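PDB 1LZL: heroin esterase from Rhodococcus sp., which probably hydrolyses the acetyl ester bonds of heroin as a serine esterase of the alpha/beta hydrolase fold. Local coordinates for residues Ile188-Asp193 with Asp260-Glu265; Thr244-Leu249 with Ile267-Arg272; Pro250-Ser255 with Ala276-Glu281. All coordinates share one frame; numbering follows the deposited sequence.

Contact 1: residues Ile188-Asp193 with Asp260-Glu265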
loop_
_atom_site.group_PDB
_atom_site.type_symbol
_atom_site.label_atom_id
_atom_site.label_comp_id
_atom_site.label_asym_id
_atom_site.label_seq_id
_atom_site.Cartn_x
_atom_site.Cartn_y
_atom_site.Cartn_z
ATOM N N ILE A 188 -0.217 6.476 2.724
ATOM C CA ILE A 188 -1.094 6.355 3.907
ATOM C C ILE A 188 -0.928 4.980 4.577
ATOM O O ILE A 188 -1.864 4.249 4.834
ATOM C CB ILE A 188 -2.546 6.704 3.583
ATOM C CG1 ILE A 188 -3.255 5.848 2.501
ATOM C CG2 ILE A 188 -2.627 8.176 3.221
ATOM C CD1 ILE A 188 -4.711 6.217 2.206
ATOM N N PRO A 189 0.328 4.577 4.879
ATOM C CA PRO A 189 0.523 3.190 5.313
ATOM C C PRO A 189 -0.041 2.846 6.680
ATOM O O PRO A 189 -0.038 3.708 7.578
ATOM C CB PRO A 189 2.078 3.077 5.368
ATOM C CG PRO A 189 2.540 4.486 5.637
ATOM C CD PRO A 189 1.596 5.348 4.808
ATOM N N GLU A 190 -0.462 1.598 6.892
ATOM C CA GLU A 190 -0.945 1.015 8.139
ATOM C C GLU A 190 0.198 0.186 8.709
ATOM O O GLU A 190 0.497 -0.911 8.207
ATOM C CB GLU A 190 -2.182 0.176 7.849
ATOM C CG GLU A 190 -2.800 -0.475 9.081
ATOM C CD GLU A 190 -4.057 -1.255 8.761
ATOM O OE1 GLU A 190 -4.446 -1.385 7.594
ATOM O OE2 GLU A 190 -4.646 -1.748 9.759
ATOM N N LEU A 191 0.860 0.729 9.756
ATOM C CA LEU A 191 2.189 0.239 10.170
ATOM C C LEU A 191 2.277 -0.271 11.609
ATOM O O LEU A 191 3.175 -1.018 11.947
ATOM C CB LEU A 191 3.226 1.359 10.017
ATOM C CG LEU A 191 3.480 1.874 8.594
ATOM C CD1 LEU A 191 4.217 3.208 8.648
ATOM C CD2 LEU A 191 4.231 0.842 7.774
ATOM N N ASP A 192 1.349 0.194 12.469
ATOM C CA ASP A 192 1.535 -0.036 13.916
ATOM C C ASP A 192 0.268 -0.558 14.558
ATOM O O ASP A 192 -0.742 0.148 14.529
ATOM C CB ASP A 192 1.931 1.329 14.528
ATOM C CG ASP A 192 2.463 1.215 15.947
ATOM O OD1 ASP A 192 2.192 0.143 16.554
ATOM O OD2 ASP A 192 3.110 2.145 16.462
ATOM N N ASP A 193 0.299 -1.775 15.103
ATOM C CA ASP A 193 -0.915 -2.373 15.667
ATOM C C ASP A 193 -1.243 -1.779 17.028
ATOM O O ASP A 193 -2.324 -2.078 17.533
ATOM C CB ASP A 193 -0.744 -3.891 15.815
ATOM C CG ASP A 193 0.425 -4.200 16.724
ATOM O OD1 ASP A 193 1.575 -3.832 16.438
ATOM O OD2 ASP A 193 0.145 -4.825 17.772
ATOM N N ASP A 260 -6.566 11.325 8.908
ATOM C CA ASP A 260 -6.393 9.881 8.933
ATOM C C ASP A 260 -5.869 9.393 10.254
ATOM O O ASP A 260 -4.806 9.860 10.775
ATOM C CB ASP A 260 -5.402 9.538 7.816
ATOM C CG ASP A 260 -5.191 8.068 7.557
ATOM O OD1 ASP A 260 -5.700 7.220 8.327
ATOM O OD2 ASP A 260 -4.543 7.780 6.538
ATOM N N PRO A 261 -6.462 8.416 10.937
ATOM C CA PRO A 261 -5.891 7.886 12.171
ATOM C C PRO A 261 -4.466 7.337 11.953
ATOM O O PRO A 261 -3.684 7.280 12.893
ATOM C CB PRO A 261 -6.776 6.668 12.512
ATOM C CG PRO A 261 -7.805 6.608 11.477
ATOM C CD PRO A 261 -7.728 7.756 10.531
ATOM N N LEU A 262 -4.106 6.912 10.759
ATOM C CA LEU A 262 -2.766 6.388 10.451
ATOM C C LEU A 262 -1.736 7.494 10.321
ATOM O O LEU A 262 -0.531 7.195 10.126
ATOM C CB LEU A 262 -2.848 5.626 9.126
ATOM C CG LEU A 262 -3.805 4.417 9.103
ATOM C CD1 LEU A 262 -3.861 3.807 7.718
ATOM C CD2 LEU A 262 -3.367 3.400 10.140
ATOM N N ARG A 263 -2.140 8.759 10.370
ATOM C CA ARG A 263 -1.192 9.845 10.061
ATOM C C ARG A 263 0.046 9.804 10.925
ATOM O O ARG A 263 1.189 9.880 10.445
ATOM C CB ARG A 263 -1.965 11.173 10.271
ATOM C CG ARG A 263 -1.116 12.420 10.008
ATOM C CD ARG A 263 -1.875 13.614 10.658
ATOM N NE ARG A 263 -1.740 13.565 12.098
ATOM C CZ ARG A 263 -2.606 14.156 12.951
ATOM N NH1 ARG A 263 -3.665 14.811 12.480
ATOM N NH2 ARG A 263 -2.365 14.047 14.252
ATOM N N ASP A 264 -0.131 9.718 12.256
ATOM C CA ASP A 264 1.041 9.878 13.105
ATOM C C ASP A 264 1.972 8.690 12.934
ATOM O O ASP A 264 3.202 8.932 12.941
ATOM C CB ASP A 264 0.645 9.990 14.585
ATOM C CG ASP A 264 -0.089 11.271 14.925
ATOM O OD1 ASP A 264 -0.277 12.151 14.061
ATOM O OD2 ASP A 264 -0.508 11.376 16.099
ATOM N N GLU A 265 1.500 7.444 12.792
ATOM C CA GLU A 265 2.468 6.340 12.688
ATOM C C GLU A 265 3.238 6.464 11.391
ATOM O O GLU A 265 4.386 6.058 11.293
ATOM C CB GLU A 265 1.727 5.009 12.843
ATOM C CG GLU A 265 0.830 4.615 11.685
ATOM C CD GLU A 265 -0.258 3.639 12.161
ATOM O OE1 GLU A 265 -1.002 4.038 13.077
ATOM O OE2 GLU A 265 -0.339 2.501 11.636
HETATM O O HOH W 1 0.071 6.598 7.407
HETATM O O HOH W 2 -2.563 1.132 12.432
HETATM O O HOH W 3 -1.216 2.757 15.426
#
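E265 reaches the loop 188-193 with CG set between its own backbone N and carbonyl carbon (chi1 71°) and the chain extended beyond, while L262, CG beside its backbone N (chi1 -61°), spreads both methyls over the same loop. In this alpha/beta hydrolase fold the contact borders a probable Ser-His-Asp triad: D260 has the geometry of its acid, with S160 and H290, its OD2 bonded to H290 ND1. D260 OD1 meanwhile takes the backbone N of L262 at 2.9 Å, from above the carboxylate plane, capping the turn into helix 263-275. One oxygen of E265 gathers two consecutive amides: L191 N reaches OE2 at 2.8 Å on its anti lone pair, and D192 N reaches it at 3.0 Å from 56° above the carboxylate plane. Two waters tie D192 O to the two oxygens of E265, so the carboxylate is held against turning. L262 CD1 packs on I188 O at 3.5 Å and CD2 on E190 CA, while the E190 carboxylate leads away to S217. A third water donates to P189 O at 2.9 Å and to L262 O at 2.8 Å.

Contact 2: residues Thr244-Leu249 with Ile267-Arg272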
loop_
_atom_site.group_PDB
_atom_site.type_symbol
_atom_site.label_atom_id
_atom_site.label_comp_id
_atom_site.label_asym_id
_atom_site.label_seq_id
_atom_site.Cartn_x
_atom_site.Cartn_y
_atom_site.Cartn_z
ATOM N N THR A 244 13.210 -1.934 15.262
ATOM C CA THR A 244 14.141 -1.009 15.877
ATOM C C THR A 244 15.334 -0.668 14.987
ATOM O O THR A 244 16.002 0.352 15.193
ATOM C CB THR A 244 14.678 -1.596 17.219
ATOM O OG1 THR A 244 15.236 -2.887 16.965
ATOM C CG2 THR A 244 13.527 -1.731 18.190
ATOM N N ASP A 245 15.662 -1.478 13.992
ATOM C CA ASP A 245 16.774 -1.153 13.110
ATOM C C ASP A 245 16.214 -0.878 11.711
ATOM O O ASP A 245 15.808 -1.802 10.999
ATOM C CB ASP A 245 17.802 -2.268 13.066
ATOM C CG ASP A 245 18.790 -2.097 11.920
ATOM O OD1 ASP A 245 19.132 -0.934 11.599
ATOM O OD2 ASP A 245 19.208 -3.120 11.335
ATOM N N LEU A 246 16.174 0.412 11.363
ATOM C CA LEU A 246 15.728 0.822 10.038
ATOM C C LEU A 246 16.875 1.170 9.101
ATOM O O LEU A 246 16.667 1.686 8.008
ATOM C CB LEU A 246 14.746 2.014 10.138
ATOM C CG LEU A 246 13.507 1.719 10.989
ATOM C CD1 LEU A 246 12.575 2.928 11.053
ATOM C CD2 LEU A 246 12.769 0.500 10.431
ATOM N N THR A 247 18.137 0.879 9.540
ATOM C CA THR A 247 19.210 1.230 8.615
ATOM C C THR A 247 19.230 0.320 7.384
ATOM O O THR A 247 18.769 -0.826 7.434
ATOM C CB THR A 247 20.610 1.170 9.279
ATOM O OG1 THR A 247 20.849 -0.209 9.579
ATOM C CG2 THR A 247 20.653 1.997 10.575
ATOM N N GLY A 248 19.792 0.887 6.312
ATOM C CA GLY A 248 19.976 0.091 5.099
ATOM C C GLY A 248 18.688 -0.212 4.358
ATOM O O GLY A 248 18.721 -1.014 3.432
ATOM N N LEU A 249 17.563 0.411 4.699
ATOM C CA LEU A 249 16.347 0.323 3.905
ATOM C C LEU A 249 16.440 1.234 2.697
ATOM O O LEU A 249 17.264 2.158 2.603
ATOM C CB LEU A 249 15.112 0.637 4.776
ATOM C CG LEU A 249 14.895 -0.432 5.861
ATOM C CD1 LEU A 249 13.847 0.038 6.859
ATOM C CD2 LEU A 249 14.464 -1.779 5.266
ATOM N N ILE A 267 4.101 9.454 9.863
ATOM C CA ILE A 267 5.132 10.486 10.091
ATOM C C ILE A 267 6.231 9.928 10.988
ATOM O O ILE A 267 7.403 10.158 10.691
ATOM C CB ILE A 267 4.482 11.751 10.714
ATOM C CG1 ILE A 267 3.495 12.389 9.756
ATOM C CG2 ILE A 267 5.535 12.766 11.168
ATOM C CD1 ILE A 267 2.652 13.517 10.321
ATOM N N GLU A 268 5.868 9.193 12.051
ATOM C CA GLU A 268 6.914 8.655 12.925
ATOM C C GLU A 268 7.820 7.664 12.233
ATOM O O GLU A 268 9.019 7.646 12.472
ATOM C CB GLU A 268 6.259 7.949 14.159
ATOM C CG GLU A 268 5.663 8.966 15.110
ATOM C CD GLU A 268 4.930 8.377 16.311
ATOM O OE1 GLU A 268 4.859 7.114 16.446
ATOM O OE2 GLU A 268 4.418 9.193 17.110
ATOM N N TYR A 269 7.250 6.833 11.358
ATOM C CA TYR A 269 8.119 5.865 10.647
ATOM C C TYR A 269 9.062 6.586 9.713
ATOM O O TYR A 269 10.256 6.277 9.601
ATOM C CB TYR A 269 7.256 4.896 9.874
ATOM C CG TYR A 269 7.938 3.628 9.395
ATOM C CD1 TYR A 269 8.372 2.687 10.316
ATOM C CD2 TYR A 269 8.132 3.362 8.023
ATOM C CE1 TYR A 269 8.991 1.521 9.892
ATOM C CE2 TYR A 269 8.736 2.183 7.588
ATOM C CZ TYR A 269 9.159 1.271 8.558
ATOM O OH TYR A 269 9.775 0.091 8.145
ATOM N N ALA A 270 8.551 7.603 8.986
ATOM C CA ALA A 270 9.378 8.393 8.090
ATOM C C ALA A 270 10.512 9.075 8.855
ATOM O O ALA A 270 11.667 9.100 8.382
ATOM C CB ALA A 270 8.543 9.456 7.377
ATOM N N LEU A 271 10.172 9.635 10.016
ATOM C CA LEU A 271 11.204 10.302 10.820
ATOM C C LEU A 271 12.256 9.305 11.252
ATOM O O LEU A 271 13.456 9.576 11.176
ATOM C CB LEU A 271 10.529 11.035 12.002
ATOM C CG LEU A 271 11.500 11.674 12.992
ATOM C CD1 LEU A 271 12.332 12.746 12.303
ATOM C CD2 LEU A 271 10.727 12.227 14.212
ATOM N N ARG A 272 11.865 8.101 11.710
ATOM C CA ARG A 272 12.851 7.124 12.133
ATOM C C ARG A 272 13.647 6.610 10.956
ATOM O O ARG A 272 14.852 6.347 11.094
ATOM C CB ARG A 272 12.137 5.985 12.847
ATOM C CG ARG A 272 11.628 6.475 14.206
ATOM C CD ARG A 272 10.677 5.444 14.820
ATOM N NE ARG A 272 11.316 4.192 14.774
ATOM C CZ ARG A 272 11.289 2.918 14.625
ATOM N NH1 ARG A 272 10.165 2.274 14.368
ATOM N NH2 ARG A 272 12.466 2.309 14.752
#
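Apolar contact dominates, and L246 carries it with both methyls against helix 263-275. CD1 lies mainly on R272, 3.6 Å from its CB, although it also reaches the Y269 ring at CE1; CD2 meets Y269 obliquely, 3.8 Å from OH. The fork faces the helix because CG stands beside the L246 backbone N (chi1 -58°), with CD1 extended (chi2 180°). L249 adds a looser touch, its CD1 lying 4.3 Å from Y269 OH, and also packs on V170 and L171 of helix 161-176.

The second kind of contact is methyl over guanidinium. R272 bends at chi3 (50°), folding its flat end back so that L246 CD1 sits 3.7 Å above the centre of one face, while T244 CA lies at the edge, 3.9 Å from NH2. Here the loop leading to strand 252-257 of the alpha/beta hydrolase sheet is fastened to the helix that follows that strand. NH2 also donates to A243 O, just before the loop segment, which helps to hold the guanidinium against the leucine methyl.

Polar bonds within the loop hold its own bend. D245 OD1 accepts from T247 N at 2.9 Å, an Asx turn, and from T247 OG1 at 2.7 Å on its syn lone pair. The type II turn L246-L249 overlaps it, with G248 at positive phi, and R174 NH1 donates to the carbonyls of D245 and T247.

Contact 3: residues Pro250-Ser255 with Ala276-Glu281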
loop_
_atom_site.group_PDB
_atom_site.type_symbol
_atom_site.label_atom_id
_atom_site.label_comp_id
_atom_site.label_asym_id
_atom_site.label_seq_id
_atom_site.Cartn_x
_atom_site.Cartn_y
_atom_site.Cartn_z
ATOM N N PRO A 250 15.632 1.018 1.646
ATOM C CA PRO A 250 15.741 1.791 0.420
ATOM C C PRO A 250 15.257 3.241 0.558
ATOM O O PRO A 250 14.452 3.496 1.446
ATOM C CB PRO A 250 14.778 1.055 -0.548
ATOM C CG PRO A 250 14.332 -0.165 0.119
ATOM C CD PRO A 250 14.512 0.034 1.594
ATOM N N PRO A 251 15.691 4.136 -0.331
ATOM C CA PRO A 251 15.096 5.503 -0.398
ATOM C C PRO A 251 13.581 5.330 -0.447
ATOM O O PRO A 251 13.050 4.403 -1.088
ATOM C CB PRO A 251 15.639 6.111 -1.692
ATOM C CG PRO A 251 16.891 5.322 -1.997
ATOM C CD PRO A 251 16.693 3.958 -1.386
ATOM N N THR A 252 12.879 6.184 0.292
ATOM C CA THR A 252 11.455 5.974 0.533
ATOM C C THR A 252 10.647 7.235 0.306
ATOM O O THR A 252 11.124 8.325 0.614
ATOM C CB THR A 252 11.307 5.560 2.008
ATOM O OG1 THR A 252 11.964 4.287 2.167
ATOM C CG2 THR A 252 9.844 5.381 2.467
ATOM N N TYR A 253 9.431 7.088 -0.180
ATOM C CA TYR A 253 8.443 8.140 -0.251
ATOM C C TYR A 253 7.348 7.715 0.734
ATOM O O TYR A 253 6.907 6.549 0.643
ATOM C CB TYR A 253 7.858 8.301 -1.657
ATOM C CG TYR A 253 6.744 9.341 -1.716
ATOM C CD1 TYR A 253 5.408 9.012 -1.505
ATOM C CD2 TYR A 253 7.059 10.682 -1.952
ATOM C CE1 TYR A 253 4.407 9.958 -1.541
ATOM C CE2 TYR A 253 6.066 11.679 -2.018
ATOM C CZ TYR A 253 4.753 11.283 -1.803
ATOM O OH TYR A 253 3.709 12.186 -1.842
ATOM N N LEU A 254 6.875 8.595 1.602
ATOM C CA LEU A 254 5.770 8.245 2.524
ATOM C C LEU A 254 4.804 9.407 2.582
ATOM O O LEU A 254 5.235 10.544 2.872
ATOM C CB LEU A 254 6.328 7.914 3.917
ATOM C CG LEU A 254 5.382 7.147 4.840
ATOM C CD1 LEU A 254 6.139 6.356 5.882
ATOM C CD2 LEU A 254 4.398 8.095 5.552
ATOM N N SER A 255 3.534 9.202 2.281
ATOM C CA SER A 255 2.526 10.247 2.401
ATOM C C SER A 255 1.521 9.895 3.486
ATOM O O SER A 255 1.170 8.736 3.742
ATOM C CB SER A 255 1.801 10.490 1.063
ATOM O OG SER A 255 1.153 9.262 0.669
ATOM N N ALA A 276 17.726 6.995 10.691
ATOM C CA ALA A 276 18.538 5.793 10.406
ATOM C C ALA A 276 19.371 6.030 9.159
ATOM O O ALA A 276 20.050 5.048 8.794
ATOM C CB ALA A 276 17.629 4.554 10.287
ATOM N N GLY A 277 19.388 7.203 8.555
ATOM C CA GLY A 277 20.228 7.510 7.404
ATOM C C GLY A 277 19.625 7.176 6.063
ATOM O O GLY A 277 20.306 7.306 5.037
ATOM N N VAL A 278 18.330 6.813 6.034
ATOM C CA VAL A 278 17.624 6.522 4.809
ATOM C C VAL A 278 17.176 7.831 4.147
ATOM O O VAL A 278 16.738 8.768 4.857
ATOM C CB VAL A 278 16.403 5.631 5.064
ATOM C CG1 VAL A 278 15.709 5.303 3.730
ATOM C CG2 VAL A 278 16.829 4.346 5.752
ATOM N N SER A 279 17.268 7.948 2.842
ATOM C CA SER A 279 16.749 9.089 2.100
ATOM C C SER A 279 15.209 8.981 2.076
ATOM O O SER A 279 14.693 7.963 1.571
ATOM C CB SER A 279 17.309 9.171 0.699
ATOM O OG SER A 279 16.811 10.305 -0.003
ATOM N N VAL A 280 14.519 9.989 2.605
ATOM C CA VAL A 280 13.050 9.924 2.656
ATOM C C VAL A 280 12.435 11.230 2.158
ATOM O O VAL A 280 12.917 12.315 2.485
ATOM C CB VAL A 280 12.556 9.643 4.078
ATOM C CG1 VAL A 280 11.022 9.479 4.133
ATOM C CG2 VAL A 280 13.210 8.401 4.663
ATOM N N GLU A 281 11.354 11.119 1.405
ATOM C CA GLU A 281 10.419 12.210 1.156
ATOM C C GLU A 281 9.182 11.891 1.987
ATOM O O GLU A 281 8.589 10.825 1.824
ATOM C CB GLU A 281 10.017 12.296 -0.320
ATOM C CG GLU A 281 9.059 13.450 -0.576
ATOM C CD GLU A 281 8.934 13.860 -2.021
ATOM O OE1 GLU A 281 9.490 13.169 -2.933
ATOM O OE2 GLU A 281 8.282 14.863 -2.275
#
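T252 lies between S279 and E281 in a parallel pairing, its N bonded to S279 O at 2.8 Å and its O taking E281 N at 2.9 Å. L254 N continues the register to E281 O at 2.8 Å. CA-H...O contacts fill in between: V280 CA approaches T252 O at 3.2 Å, and P251 CA and Y253 CA lean on S279 O and E281 O.

On one face, E281 lies along the edge of the Y253 ring. With CG anti to the backbone N (chi1 -179°) and the chain extended, the E281 carboxylate carbon CD comes in near the ring plane, 3.6 Å from Y253 CE2, the two flat groups turned 75° apart. Replacing E281 by alanine removes CG and the carboxylate, and would probably leave the CE2 end of the tyrosine edge without this neighbour. On the other face are T252 and V280. V278 CG1 sits close to P250 O, at 3.2 Å, and that same carbonyl accepts T252 OG1 at 2.7 Å, tying the loop residue P250 to the first residue of the strand.

Further out, Y253 OH is bonded to E307 of helix 299-315 and its ring meets F185 nearly parallel, while T252 OG1 also bonds Q184. Strands 252-257 and 280-285 with helix 263-275 form a beta-alpha-beta crossover at the sheet edge: L273 of that helix covers T252 and V280, and strand 183-187 flanks 252-257 across from the outermost strand 280-285.

How the contacts relate
All three contacts involve the unit of strand 252-257, helix 263-275 and strand 280-285. Contact 1 is wholly buried at the probable triad, contact 2 has a buried leucine-tyrosine centre with T244 and, in part, R272 toward the solvent, and contact 3 is partly buried at the sheet edge. Contacts 1 and 2 use successive turns of one helix and touch where L191 CD1 packs on Y269 CB at 3.7 Å. Contact 3 joins the strands on either side of that helix in sequence. Its regular backbone bonding contrasts with the carboxylate-and-water chemistry of contact 1 and the methyl packing of contact 2. I188 N probably bonds S255 O, linking contacts 1 and 3; A276 and V278 pack on the 244-249 loop.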